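Local coordinates for erythrocyte binding antigen 140 (Plasmodium falciparum, PDB 4GF2), which probably binds a receptor on the host red-cell surface through its paired Duffy-binding-like domains, the part of this invasion ligand present here, at residues 353-364 with 416-427. The protein carries 3 engineered substitutions. Sequence-based numbering, arbitrary orientation.
Sequences TYLLHRGHEEDY and YGKKMEENLNKV
Thr353 through Gly359 run alongside the helix 416-427 in the same direction, Thr353 level with Met420 and Gly359 drawn up to Val427 with CA atoms 4.2 Å apart, before His360 takes the N-cap position of helix 361-382. At that close end, Val427 CA lies 3.6 Å from Gly359 O in a nearly straight CA-H...O contact. Thr353 OG1 donates to Tyr416 O (3.0 Å) in the carbonyl plane, on a lone pair, while Met420 N uses the same oxygen for its helical bond. With CG anti to the backbone N (chi1 -173°), Tyr364 sends its ring across to helix 416-427, where it sits as a knob among Met420, Asn423, Leu424 and Val427. This packing belongs to the largely helical Duffy-binding-like fold, here the second such domain, where Trp445 meets the Tyr364 ring edge-to-face and Ile406 backs Met420 and Leu424. Tyr364 OH bonds to Met420 O (2.7 Å) from above the carbonyl plane, with Leu424 N arriving from the opposite face. Met420 bends at chi2 (59°), its SD 3.5 Å from Thr353 CG2 and its CE 3.4 Å from Tyr364 CZ, while SD lies obliquely 4.7 Å from the centre of that ring, a Met-aromatic contact. Farther out, Lys419 lays CD against Tyr354 CB, and extended Lys426 brings CD to within 3.3 Å of His357 O.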
# COMPACT_ATOMS: atom_id res chain seq x y z
N THR A 353 -4.92 -15.08 -5.50
CA THR A 353 -5.14 -13.87 -6.27
C THR A 353 -6.62 -13.46 -6.30
O THR A 353 -6.94 -12.30 -6.56
CB THR A 353 -4.64 -14.03 -7.72
OG1 THR A 353 -5.31 -15.13 -8.34
CG2 THR A 353 -3.14 -14.28 -7.74
N TYR A 354 -7.50 -14.41 -6.03
CA TYR A 354 -8.94 -14.15 -6.05
C TYR A 354 -9.38 -13.27 -4.88
O TYR A 354 -10.54 -12.86 -4.81
CB TYR A 354 -9.73 -15.46 -6.03
CG TYR A 354 -9.40 -16.37 -4.86
CD1 TYR A 354 -10.07 -16.26 -3.65
CD2 TYR A 354 -8.42 -17.35 -4.98
CE1 TYR A 354 -9.77 -17.09 -2.59
CE2 TYR A 354 -8.10 -18.18 -3.92
CZ TYR A 354 -8.78 -18.05 -2.73
OH TYR A 354 -8.46 -18.88 -1.68
N LEU A 355 -8.46 -12.97 -3.97
CA LEU A 355 -8.78 -12.17 -2.78
C LEU A 355 -8.58 -10.67 -2.99
O LEU A 355 -9.11 -9.86 -2.22
CB LEU A 355 -7.96 -12.64 -1.58
CG LEU A 355 -8.35 -14.01 -1.01
CD1 LEU A 355 -7.41 -14.39 0.12
CD2 LEU A 355 -9.80 -14.01 -0.52
N LEU A 356 -7.83 -10.29 -4.01
CA LEU A 356 -7.58 -8.88 -4.28
C LEU A 356 -8.72 -8.26 -5.08
O LEU A 356 -8.50 -7.71 -6.16
CB LEU A 356 -6.25 -8.69 -5.01
CG LEU A 356 -4.98 -9.04 -4.24
CD1 LEU A 356 -5.01 -8.45 -2.82
CD2 LEU A 356 -4.76 -10.54 -4.19
N HIS A 357 -9.93 -8.36 -4.55
CA HIS A 357 -11.11 -7.91 -5.27
C HIS A 357 -11.49 -6.48 -4.90
O HIS A 357 -12.33 -5.87 -5.56
CB HIS A 357 -12.28 -8.85 -5.00
CG HIS A 357 -12.75 -8.84 -3.57
ND1 HIS A 357 -12.26 -9.71 -2.62
CD2 HIS A 357 -13.64 -8.05 -2.94
CE1 HIS A 357 -12.84 -9.46 -1.46
NE2 HIS A 357 -13.69 -8.46 -1.63
N ARG A 358 -10.87 -5.95 -3.85
CA ARG A 358 -11.23 -4.62 -3.34
C ARG A 358 -10.53 -3.50 -4.12
O ARG A 358 -10.96 -2.35 -4.07
CB ARG A 358 -10.92 -4.52 -1.85
CG ARG A 358 -11.65 -5.57 -1.02
CD ARG A 358 -11.77 -5.17 0.45
NE ARG A 358 -12.69 -6.05 1.17
CZ ARG A 358 -13.14 -5.82 2.40
NH1 ARG A 358 -12.78 -4.73 3.06
NH2 ARG A 358 -13.97 -6.69 2.97
N GLY A 359 -9.46 -3.85 -4.83
CA GLY A 359 -8.82 -2.92 -5.74
C GLY A 359 -7.90 -1.89 -5.09
O GLY A 359 -7.80 -0.76 -5.57
N HIS A 360 -7.22 -2.28 -4.01
CA HIS A 360 -6.25 -1.39 -3.37
C HIS A 360 -4.86 -1.65 -3.95
O HIS A 360 -4.37 -2.78 -3.91
CB HIS A 360 -6.25 -1.60 -1.86
CG HIS A 360 -7.56 -1.28 -1.20
ND1 HIS A 360 -8.06 0.01 -1.14
CD2 HIS A 360 -8.46 -2.06 -0.56
CE1 HIS A 360 -9.22 -0.00 -0.50
NE2 HIS A 360 -9.48 -1.25 -0.14
N GLU A 361 -4.24 -0.61 -4.49
CA GLU A 361 -2.94 -0.76 -5.14
C GLU A 361 -1.87 -1.31 -4.20
O GLU A 361 -1.09 -2.18 -4.59
CB GLU A 361 -2.46 0.56 -5.73
CG GLU A 361 -1.31 0.35 -6.73
CD GLU A 361 -0.66 1.64 -7.18
OE1 GLU A 361 -1.39 2.62 -7.47
OE2 GLU A 361 0.58 1.68 -7.25
N GLU A 362 -1.84 -0.81 -2.97
CA GLU A 362 -0.81 -1.23 -2.02
C GLU A 362 -0.95 -2.70 -1.65
O GLU A 362 0.04 -3.40 -1.52
CB GLU A 362 -0.85 -0.36 -0.76
CG GLU A 362 -0.37 1.07 -0.98
CD GLU A 362 1.00 1.14 -1.63
OE1 GLU A 362 1.89 0.33 -1.26
OE2 GLU A 362 1.20 2.00 -2.51
N ASP A 363 -2.19 -3.16 -1.50
CA ASP A 363 -2.43 -4.57 -1.25
C ASP A 363 -2.00 -5.38 -2.46
O ASP A 363 -1.40 -6.44 -2.33
CB ASP A 363 -3.91 -4.83 -0.96
CG ASP A 363 -4.34 -4.30 0.40
OD1 ASP A 363 -3.46 -4.03 1.24
OD2 ASP A 363 -5.56 -4.16 0.63
N TYR A 364 -2.31 -4.86 -3.64
CA TYR A 364 -2.00 -5.58 -4.87
C TYR A 364 -0.49 -5.70 -5.04
O TYR A 364 0.03 -6.77 -5.36
CB TYR A 364 -2.62 -4.89 -6.08
CG TYR A 364 -2.47 -5.70 -7.34
CD1 TYR A 364 -1.35 -5.56 -8.13
CD2 TYR A 364 -3.44 -6.62 -7.72
CE1 TYR A 364 -1.20 -6.31 -9.28
CE2 TYR A 364 -3.30 -7.37 -8.87
CZ TYR A 364 -2.18 -7.21 -9.65
OH TYR A 364 -2.01 -7.94 -10.80
N TYR A 416 -5.81 -18.46 -11.99
CA TYR A 416 -5.16 -17.54 -11.05
C TYR A 416 -4.46 -16.39 -11.75
O TYR A 416 -4.47 -15.26 -11.26
CB TYR A 416 -4.20 -18.30 -10.15
CG TYR A 416 -4.91 -19.30 -9.27
CD1 TYR A 416 -5.55 -18.90 -8.10
CD2 TYR A 416 -4.97 -20.64 -9.62
CE1 TYR A 416 -6.21 -19.82 -7.30
CE2 TYR A 416 -5.63 -21.55 -8.84
CZ TYR A 416 -6.25 -21.14 -7.69
OH TYR A 416 -6.90 -22.07 -6.91
N GLY A 417 -3.86 -16.66 -12.90
CA GLY A 417 -3.31 -15.61 -13.73
C GLY A 417 -4.37 -14.58 -14.10
O GLY A 417 -4.18 -13.39 -13.89
N LYS A 418 -5.48 -15.05 -14.65
CA LYS A 418 -6.58 -14.17 -15.06
C LYS A 418 -7.03 -13.25 -13.94
O LYS A 418 -7.19 -12.05 -14.13
CB LYS A 418 -7.78 -14.99 -15.53
CG LYS A 418 -7.87 -15.21 -17.02
CD LYS A 418 -9.15 -14.59 -17.58
CE LYS A 418 -9.61 -15.30 -18.84
NZ LYS A 418 -10.86 -14.70 -19.39
N LYS A 419 -7.24 -13.83 -12.76
CA LYS A 419 -7.70 -13.04 -11.62
C LYS A 419 -6.65 -12.02 -11.20
O LYS A 419 -6.99 -10.95 -10.69
CB LYS A 419 -8.08 -13.95 -10.45
CG LYS A 419 -9.37 -14.69 -10.72
CD LYS A 419 -10.00 -15.23 -9.46
CE LYS A 419 -11.36 -15.83 -9.74
NZ LYS A 419 -12.30 -14.86 -10.37
N MET A 420 -5.39 -12.34 -11.42
CA MET A 420 -4.32 -11.41 -11.12
C MET A 420 -4.45 -10.20 -12.04
O MET A 420 -4.35 -9.05 -11.60
CB MET A 420 -2.96 -12.08 -11.31
CG MET A 420 -1.81 -11.34 -10.67
SD MET A 420 -2.03 -11.16 -8.90
CE MET A 420 -0.66 -10.08 -8.49
N GLU A 421 -4.70 -10.47 -13.32
CA GLU A 421 -4.83 -9.42 -14.32
C GLU A 421 -6.06 -8.56 -14.05
O GLU A 421 -6.00 -7.33 -14.06
CB GLU A 421 -4.94 -10.04 -15.71
CG GLU A 421 -5.15 -9.04 -16.82
CD GLU A 421 -5.40 -9.72 -18.15
OE1 GLU A 421 -5.17 -10.94 -18.25
OE2 GLU A 421 -5.83 -9.03 -19.10
N GLU A 422 -7.19 -9.22 -13.81
CA GLU A 422 -8.45 -8.53 -13.61
C GLU A 422 -8.43 -7.71 -12.33
O GLU A 422 -9.06 -6.65 -12.25
CB GLU A 422 -9.60 -9.54 -13.58
CG GLU A 422 -9.80 -10.26 -14.90
CD GLU A 422 -10.81 -11.40 -14.80
OE1 GLU A 422 -11.02 -11.90 -13.68
OE2 GLU A 422 -11.38 -11.78 -15.84
N ASN A 423 -7.70 -8.17 -11.33
CA ASN A 423 -7.64 -7.45 -10.07
C ASN A 423 -6.75 -6.22 -10.14
O ASN A 423 -6.87 -5.31 -9.32
CB ASN A 423 -7.22 -8.39 -8.93
CG ASN A 423 -8.37 -9.24 -8.46
OD1 ASN A 423 -9.53 -8.86 -8.60
ND2 ASN A 423 -8.07 -10.40 -7.90
N LEU A 424 -5.87 -6.19 -11.13
CA LEU A 424 -5.11 -4.98 -11.41
C LEU A 424 -5.99 -3.98 -12.16
O LEU A 424 -5.88 -2.77 -11.97
CB LEU A 424 -3.86 -5.29 -12.23
CG LEU A 424 -3.01 -4.07 -12.56
CD1 LEU A 424 -2.75 -3.23 -11.32
CD2 LEU A 424 -1.70 -4.51 -13.18
N ASN A 425 -6.88 -4.50 -13.01
CA ASN A 425 -7.88 -3.67 -13.66
C ASN A 425 -8.74 -2.99 -12.60
O ASN A 425 -9.09 -1.82 -12.75
CB ASN A 425 -8.75 -4.49 -14.60
CG ASN A 425 -8.01 -4.96 -15.83
OD1 ASN A 425 -6.92 -4.47 -16.15
ND2 ASN A 425 -8.59 -5.92 -16.54
N LYS A 426 -9.06 -3.72 -11.54
CA LYS A 426 -9.84 -3.15 -10.44
C LYS A 426 -9.10 -2.01 -9.76
O LYS A 426 -9.71 -1.00 -9.40
CB LYS A 426 -10.20 -4.23 -9.42
CG LYS A 426 -11.22 -5.23 -9.91
CD LYS A 426 -11.65 -6.17 -8.80
CE LYS A 426 -12.66 -7.19 -9.31
NZ LYS A 426 -13.15 -8.09 -8.23
N VAL A 427 -7.80 -2.16 -9.59
CA VAL A 427 -6.99 -1.08 -9.03
C VAL A 427 -7.16 0.18 -9.87
O VAL A 427 -7.20 1.29 -9.34
CB VAL A 427 -5.50 -1.45 -8.97
CG1 VAL A 427 -4.66 -0.24 -8.62
CG2 VAL A 427 -5.28 -2.58 -7.97